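Local coordinates for protein predicted protease of the collagenase family (Methanopyrus kandleri, PDB 5D88) that probably acts as a peptidase of the U32 family, a TIM-barrel protein that binds a zinc ion, at residues Asp35-Pro38 with Glu39-Gly43; Tyr64-Glu67 with Asp68-Val72. All coordinates share one frame; numbering follows the deposited sequence.

Interaction 1: residues Asp35-Pro38 with Glu39-Gly43; sequences DTVP and EDSDG
A type I beta turn from Pro38 to Ser41 brings the chain round between helix 31-34 and strand 43-47, and its two ends are tied together at one carbonyl. Pro38 O takes the backbone N of Ser41 at 3.1 Å, a fairly straight bond with an N-H...O angle of 158°, and the hydroxyl OG of Ser41 at 2.9 Å. Both donors come from the same face of the carbonyl plane, the amide standing well above it and the hydroxyl less steeply tilted. Ser41 can use both because OG lies beside its own backbone N, anti to the carbonyl carbon (chi1 -61°). That hydroxyl also sits against the proline ring, with Ser41 OG 3.4 Å from Pro38 CD, while Val37, just ahead of the proline, brings CG1 to 3.5 Å from Ser41 OG. Out at the corner, Asp40 bends its carboxylate back, and Asp40 OD1 comes to 3.7 Å from Pro38 CB. Replacing Ser41 by an alanine would probably leave Pro38 O with the backbone amide alone from this turn and open a small gap beside Val37 CG1 and the proline ring. Val37, Pro38 and Ser41 all lean on Tyr26 of strand 23-27, so the turn is laid against the first barrel strand. It is a helix-to-strand connection of a beta-alpha-beta crossover in a TIM barrel, reversing the chain just ahead of the second strand.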
ATOM      1  N   ASP A  35      15.748  23.958  15.995  1.00 44.77           N
ATOM      2  CA  ASP A  35      16.998  24.484  16.529  1.00 45.75           C
ATOM      3  C   ASP A  35      18.149  23.489  16.428  1.00 46.09           C
ATOM      4  O   ASP A  35      19.298  23.891  16.623  1.00 48.12           O
ATOM      5  CB  ASP A  35      16.827  24.895  17.995  1.00 47.66           C
ATOM      6  CG  ASP A  35      16.011  26.167  18.171  1.00 51.80           C
ATOM      7  OD1 ASP A  35      15.629  26.819  17.173  1.00 53.82           O
ATOM      8  OD2 ASP A  35      15.761  26.525  19.338  1.00 53.22           O
ATOM      9  N   THR A  36      17.875  22.213  16.159  1.00 46.35           N
ATOM     10  CA  THR A  36      18.916  21.193  16.051  1.00 49.04           C
ATOM     11  C   THR A  36      19.361  20.945  14.614  1.00 46.59           C
ATOM     12  O   THR A  36      20.328  20.207  14.387  1.00 49.37           O
ATOM     13  CB  THR A  36      18.430  19.869  16.655  1.00 54.17           C
ATOM     14  OG1 THR A  36      17.577  19.194  15.718  1.00 56.56           O
ATOM     15  CG2 THR A  36      17.671  20.119  17.970  1.00 53.21           C
ATOM     16  N   VAL A  37      18.688  21.535  13.649  1.00 42.59           N
ATOM     17  CA  VAL A  37      19.074  21.375  12.248  1.00 41.96           C
ATOM     18  C   VAL A  37      20.431  22.034  12.035  1.00 44.68           C
ATOM     19  O   VAL A  37      20.616  23.196  12.435  1.00 44.28           O
ATOM     20  CB  VAL A  37      18.020  21.995  11.340  1.00 41.74           C
ATOM     21  CG1 VAL A  37      18.496  21.994   9.873  1.00 44.50           C
ATOM     22  CG2 VAL A  37      16.709  21.250  11.494  1.00 43.31           C
ATOM     23  N   PRO A  38      21.389  21.361  11.403  1.00 46.42           N
ATOM     24  CA  PRO A  38      22.694  21.984  11.178  1.00 48.14           C
ATOM     25  C   PRO A  38      22.577  23.282  10.394  1.00 50.32           C
ATOM     26  O   PRO A  38      21.738  23.424   9.498  1.00 50.53           O
ATOM     27  CB  PRO A  38      23.457  20.915  10.393  1.00 48.98           C
ATOM     28  CG  PRO A  38      22.816  19.632  10.811  1.00 47.61           C
ATOM     29  CD  PRO A  38      21.365  19.964  10.932  1.00 46.39           C
ATOM     30  N   GLU A  39      23.455  24.233  10.735  1.00 54.16           N
ATOM     31  CA  GLU A  39      23.386  25.564  10.137  1.00 61.75           C
ATOM     32  C   GLU A  39      23.542  25.531   8.620  1.00 61.23           C
ATOM     33  O   GLU A  39      22.932  26.349   7.921  1.00 60.96           O
ATOM     34  CB  GLU A  39      24.452  26.475  10.746  1.00 67.89           C
ATOM     35  CG  GLU A  39      24.088  27.030  12.117  1.00 75.14           C
ATOM     36  CD  GLU A  39      25.069  28.088  12.606  1.00 80.98           C
ATOM     37  OE1 GLU A  39      25.264  29.104  11.903  1.00 82.39           O
ATOM     38  OE2 GLU A  39      25.652  27.898  13.695  1.00 84.05           O
ATOM     39  N   ASP A  40      24.341  24.607   8.086  1.00 61.61           N
ATOM     40  CA  ASP A  40      24.621  24.586   6.652  1.00 63.31           C
ATOM     41  C   ASP A  40      23.626  23.749   5.856  1.00 59.18           C
ATOM     42  O   ASP A  40      23.862  23.482   4.675  1.00 59.69           O
ATOM     43  CB  ASP A  40      26.041  24.074   6.393  1.00 67.95           C
ATOM     44  CG  ASP A  40      26.305  22.717   7.029  1.00 71.56           C
ATOM     45  OD1 ASP A  40      25.326  22.031   7.400  1.00 69.59           O
ATOM     46  OD2 ASP A  40      27.496  22.336   7.154  1.00 74.83           O
ATOM     47  N   SER A  41      22.518  23.343   6.461  1.00 54.35           N
ATOM     48  CA  SER A  41      21.574  22.497   5.759  1.00 48.07           C
ATOM     49  C   SER A  41      20.917  23.257   4.615  1.00 46.48           C
ATOM     50  O   SER A  41      20.829  24.491   4.609  1.00 48.06           O
ATOM     51  CB  SER A  41      20.521  21.986   6.722  1.00 48.16           C
ATOM     52  OG  SER A  41      21.133  21.215   7.742  1.00 53.47           O
ATOM     53  N   ASP A  42      20.464  22.501   3.622  1.00 41.68           N
ATOM     54  CA  ASP A  42      19.810  23.138   2.492  1.00 41.57           C
ATOM     55  C   ASP A  42      18.346  23.423   2.795  1.00 37.45           C
ATOM     56  O   ASP A  42      17.817  24.465   2.393  1.00 38.74           O
ATOM     57  CB  ASP A  42      19.975  22.269   1.249  1.00 45.44           C
ATOM     58  CG  ASP A  42      21.419  22.228   0.779  1.00 50.01           C
ATOM     59  OD1 ASP A  42      21.883  23.237   0.215  1.00 53.30           O
ATOM     60  OD2 ASP A  42      22.100  21.209   0.997  1.00 50.20           O
ATOM     61  N   GLY A  43      17.692  22.547   3.540  1.00 35.56           N
ATOM     62  CA  GLY A  43      16.274  22.740   3.773  1.00 33.47           C
ATOM     63  C   GLY A  43      15.748  21.826   4.856  1.00 31.88           C
ATOM     64  O   GLY A  43      16.448  20.946   5.364  1.00 31.45           O
TER

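Interaction 2: residues Tyr64-Glu67 with Asp68-Val72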
ATOM      1  N   TYR A  64      -0.858  25.180  13.748  1.00 40.06           N
ATOM      2  CA  TYR A  64      -0.236  26.426  14.196  1.00 42.06           C
ATOM      3  C   TYR A  64       1.265  26.249  14.371  1.00 39.76           C
ATOM      4  O   TYR A  64       2.027  27.200  14.170  1.00 42.26           O
ATOM      5  CB  TYR A  64      -0.873  26.941  15.493  1.00 44.70           C
ATOM      6  CG  TYR A  64      -0.380  26.244  16.733  1.00 48.37           C
ATOM      7  CD1 TYR A  64       0.751  26.702  17.406  1.00 51.41           C
ATOM      8  CD2 TYR A  64      -1.030  25.115  17.225  1.00 49.71           C
ATOM      9  CE1 TYR A  64       1.219  26.061  18.538  1.00 51.62           C
ATOM     10  CE2 TYR A  64      -0.566  24.463  18.359  1.00 50.93           C
ATOM     11  CZ  TYR A  64       0.558  24.943  19.011  1.00 51.32           C
ATOM     12  OH  TYR A  64       1.029  24.305  20.139  1.00 51.36           O
ATOM     13  N   GLU A  65       1.711  25.035  14.702  1.00 36.86           N
ATOM     14  CA  GLU A  65       3.144  24.770  14.819  1.00 36.46           C
ATOM     15  C   GLU A  65       3.823  24.776  13.462  1.00 36.18           C
ATOM     16  O   GLU A  65       4.938  25.286  13.323  1.00 36.56           O
ATOM     17  CB  GLU A  65       3.392  23.420  15.464  1.00 36.80           C
ATOM     18  CG  GLU A  65       2.911  23.250  16.853  1.00 40.56           C
ATOM     19  CD  GLU A  65       3.250  21.861  17.347  1.00 41.64           C
ATOM     20  OE1 GLU A  65       4.433  21.636  17.688  1.00 43.18           O
ATOM     21  OE2 GLU A  65       2.354  20.985  17.330  1.00 39.45           O
ATOM     22  N   VAL A  66       3.190  24.155  12.468  1.00 35.22           N
ATOM     23  CA  VAL A  66       3.731  24.150  11.114  1.00 36.32           C
ATOM     24  C   VAL A  66       4.028  25.573  10.658  1.00 38.25           C
ATOM     25  O   VAL A  66       5.094  25.860  10.101  1.00 36.72           O
ATOM     26  CB  VAL A  66       2.753  23.442  10.165  1.00 33.85           C
ATOM     27  CG1 VAL A  66       3.184  23.603   8.707  1.00 34.94           C
ATOM     28  CG2 VAL A  66       2.662  21.984  10.544  1.00 35.88           C
ATOM     29  N   GLU A  67       3.089  26.489  10.893  1.00 40.25           N
ATOM     30  CA  GLU A  67       3.259  27.846  10.387  1.00 42.38           C
ATOM     31  C   GLU A  67       4.410  28.554  11.090  1.00 42.84           C
ATOM     32  O   GLU A  67       5.190  29.272  10.450  1.00 44.04           O
ATOM     33  CB  GLU A  67       1.936  28.595  10.521  1.00 47.67           C
ATOM     34  CG  GLU A  67       0.892  27.948   9.591  1.00 55.38           C
ATOM     35  CD  GLU A  67      -0.509  28.532   9.685  1.00 60.73           C
ATOM     36  OE1 GLU A  67      -0.762  29.392  10.560  1.00 64.71           O
ATOM     37  OE2 GLU A  67      -1.364  28.111   8.865  1.00 57.23           O
ATOM     38  N   ASP A  68       4.563  28.316  12.394  1.00 41.92           N
ATOM     39  CA  ASP A  68       5.700  28.846  13.137  1.00 43.64           C
ATOM     40  C   ASP A  68       7.023  28.264  12.632  1.00 42.59           C
ATOM     41  O   ASP A  68       8.006  28.995  12.448  1.00 42.32           O
ATOM     42  CB  ASP A  68       5.493  28.545  14.619  1.00 45.12           C
ATOM     43  CG  ASP A  68       6.512  29.215  15.499  1.00 51.90           C
ATOM     44  OD1 ASP A  68       6.865  30.387  15.235  1.00 53.28           O
ATOM     45  OD2 ASP A  68       6.952  28.563  16.465  1.00 54.28           O
ATOM     46  N   ILE A  69       7.067  26.952  12.403  1.00 39.10           N
ATOM     47  CA  ILE A  69       8.281  26.306  11.901  1.00 35.81           C
ATOM     48  C   ILE A  69       8.699  26.919  10.575  1.00 37.68           C
ATOM     49  O   ILE A  69       9.885  27.182  10.334  1.00 38.43           O
ATOM     50  CB  ILE A  69       8.057  24.793  11.754  1.00 34.97           C
ATOM     51  CG1 ILE A  69       7.977  24.125  13.132  1.00 33.63           C
ATOM     52  CG2 ILE A  69       9.177  24.147  10.898  1.00 35.44           C
ATOM     53  CD1 ILE A  69       7.319  22.746  13.065  1.00 33.62           C
ATOM     54  N   VAL A  70       7.734  27.100   9.672  1.00 38.38           N
ATOM     55  CA  VAL A  70       8.063  27.555   8.325  1.00 41.09           C
ATOM     56  C   VAL A  70       8.580  28.989   8.358  1.00 43.52           C
ATOM     57  O   VAL A  70       9.555  29.325   7.673  1.00 42.59           O
ATOM     58  CB  VAL A  70       6.845  27.398   7.394  1.00 38.18           C
ATOM     59  CG1 VAL A  70       7.130  28.000   6.044  1.00 39.62           C
ATOM     60  CG2 VAL A  70       6.497  25.912   7.232  1.00 37.62           C
ATOM     61  N   ASP A  71       7.952  29.851   9.162  1.00 46.45           N
ATOM     62  CA  ASP A  71       8.422  31.233   9.284  1.00 50.30           C
ATOM     63  C   ASP A  71       9.870  31.289   9.739  1.00 46.52           C
ATOM     64  O   ASP A  71      10.705  31.973   9.131  1.00 47.34           O
ATOM     65  CB  ASP A  71       7.558  32.006  10.275  1.00 59.36           C
ATOM     66  CG  ASP A  71       6.168  32.253   9.762  1.00 67.02           C
ATOM     67  OD1 ASP A  71       5.951  32.093   8.537  1.00 71.39           O
ATOM     68  OD2 ASP A  71       5.298  32.616  10.584  1.00 67.79           O
ATOM     69  N   VAL A  72      10.176  30.620  10.846  1.00 43.54           N
ATOM     70  CA  VAL A  72      11.521  30.703  11.407  1.00 44.98           C
ATOM     71  C   VAL A  72      12.534  30.070  10.460  1.00 43.17           C
ATOM     72  O   VAL A  72      13.649  30.570  10.304  1.00 44.61           O
ATOM     73  CB  VAL A  72      11.550  30.054  12.803  1.00 47.01           C
ATOM     74  CG1 VAL A  72      12.960  30.019  13.365  1.00 47.44           C
ATOM     75  CG2 VAL A  72      10.643  30.814  13.743  1.00 49.30           C
TER
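Glu65 O receives the backbone N of Ile69 at 2.9 Å, nearly in line with the carbonyl bond and with an N-H...O angle of 165°. The side chain of Ile69 folds back over the same oxygen: CG1 lies beside its own backbone N, anti to the carbonyl carbon (chi1 -71°), which brings Ile69 CG1 to 3.3 Å from Glu65 O and lays CD1 close by. At the next residue, Val70 N is bonded to Val66 O, also at 2.9 Å, and Val70 CG2 rests 3.2 Å from that oxygen. The two valines meet as well, Val66 CG1 facing Val70 CG2 at 4.3 Å. This is the i to i+4 pattern of an alpha helix, here helix 63-75, the crossover between strands 43-47 and 79-83 of the TIM barrel. Ile69 and Val70 turn their branches onto strand 43-47, touching Val46, while Val66 reaches Leu113 of helix 98-113. The polar flank is built differently. Asp71 N binds Glu67 O at 3.1 Å, and Asp71 CG, set beside its own backbone N, lies 3.2 Å from Glu67 O; the carboxylate oxygens and that carbonyl oxygen are all acceptors, so the bond there comes from the amide. The extended Glu67 side chain leads its carboxylate to Tyr108 OH, which bonds OE2; Glu67 OE1 stays 6.9 Å from Asp71 OD2, so any repulsion between the two acids is probably modest. At the start of the segment, Glu65 CG lies over one face of the Tyr64 ring, near its rim, and the Glu65 carboxylate is held by Arg59 and by Glu62 N.

How the interactions relate
Interactions 1 and 2 follow one another along the chain, with strand 43-47 between them: the stretch 35-43, with its turn, runs into the start of that strand, and helix 63-75 comes after it. Their centres are 15 Å apart and their nearest atoms about 6 Å, so they do not touch directly. Helix 31-34 bridges the space, since Arg31 makes a salt bridge to Asp35 and also touches Val72, with a weak, long ion pair to Asp68. Arg76, just beyond helix 63-75, reaches Asp35 too. Each centre lies about 17 Å from that of the chain, and both contacts are away from the zinc site of Cys88 and His209.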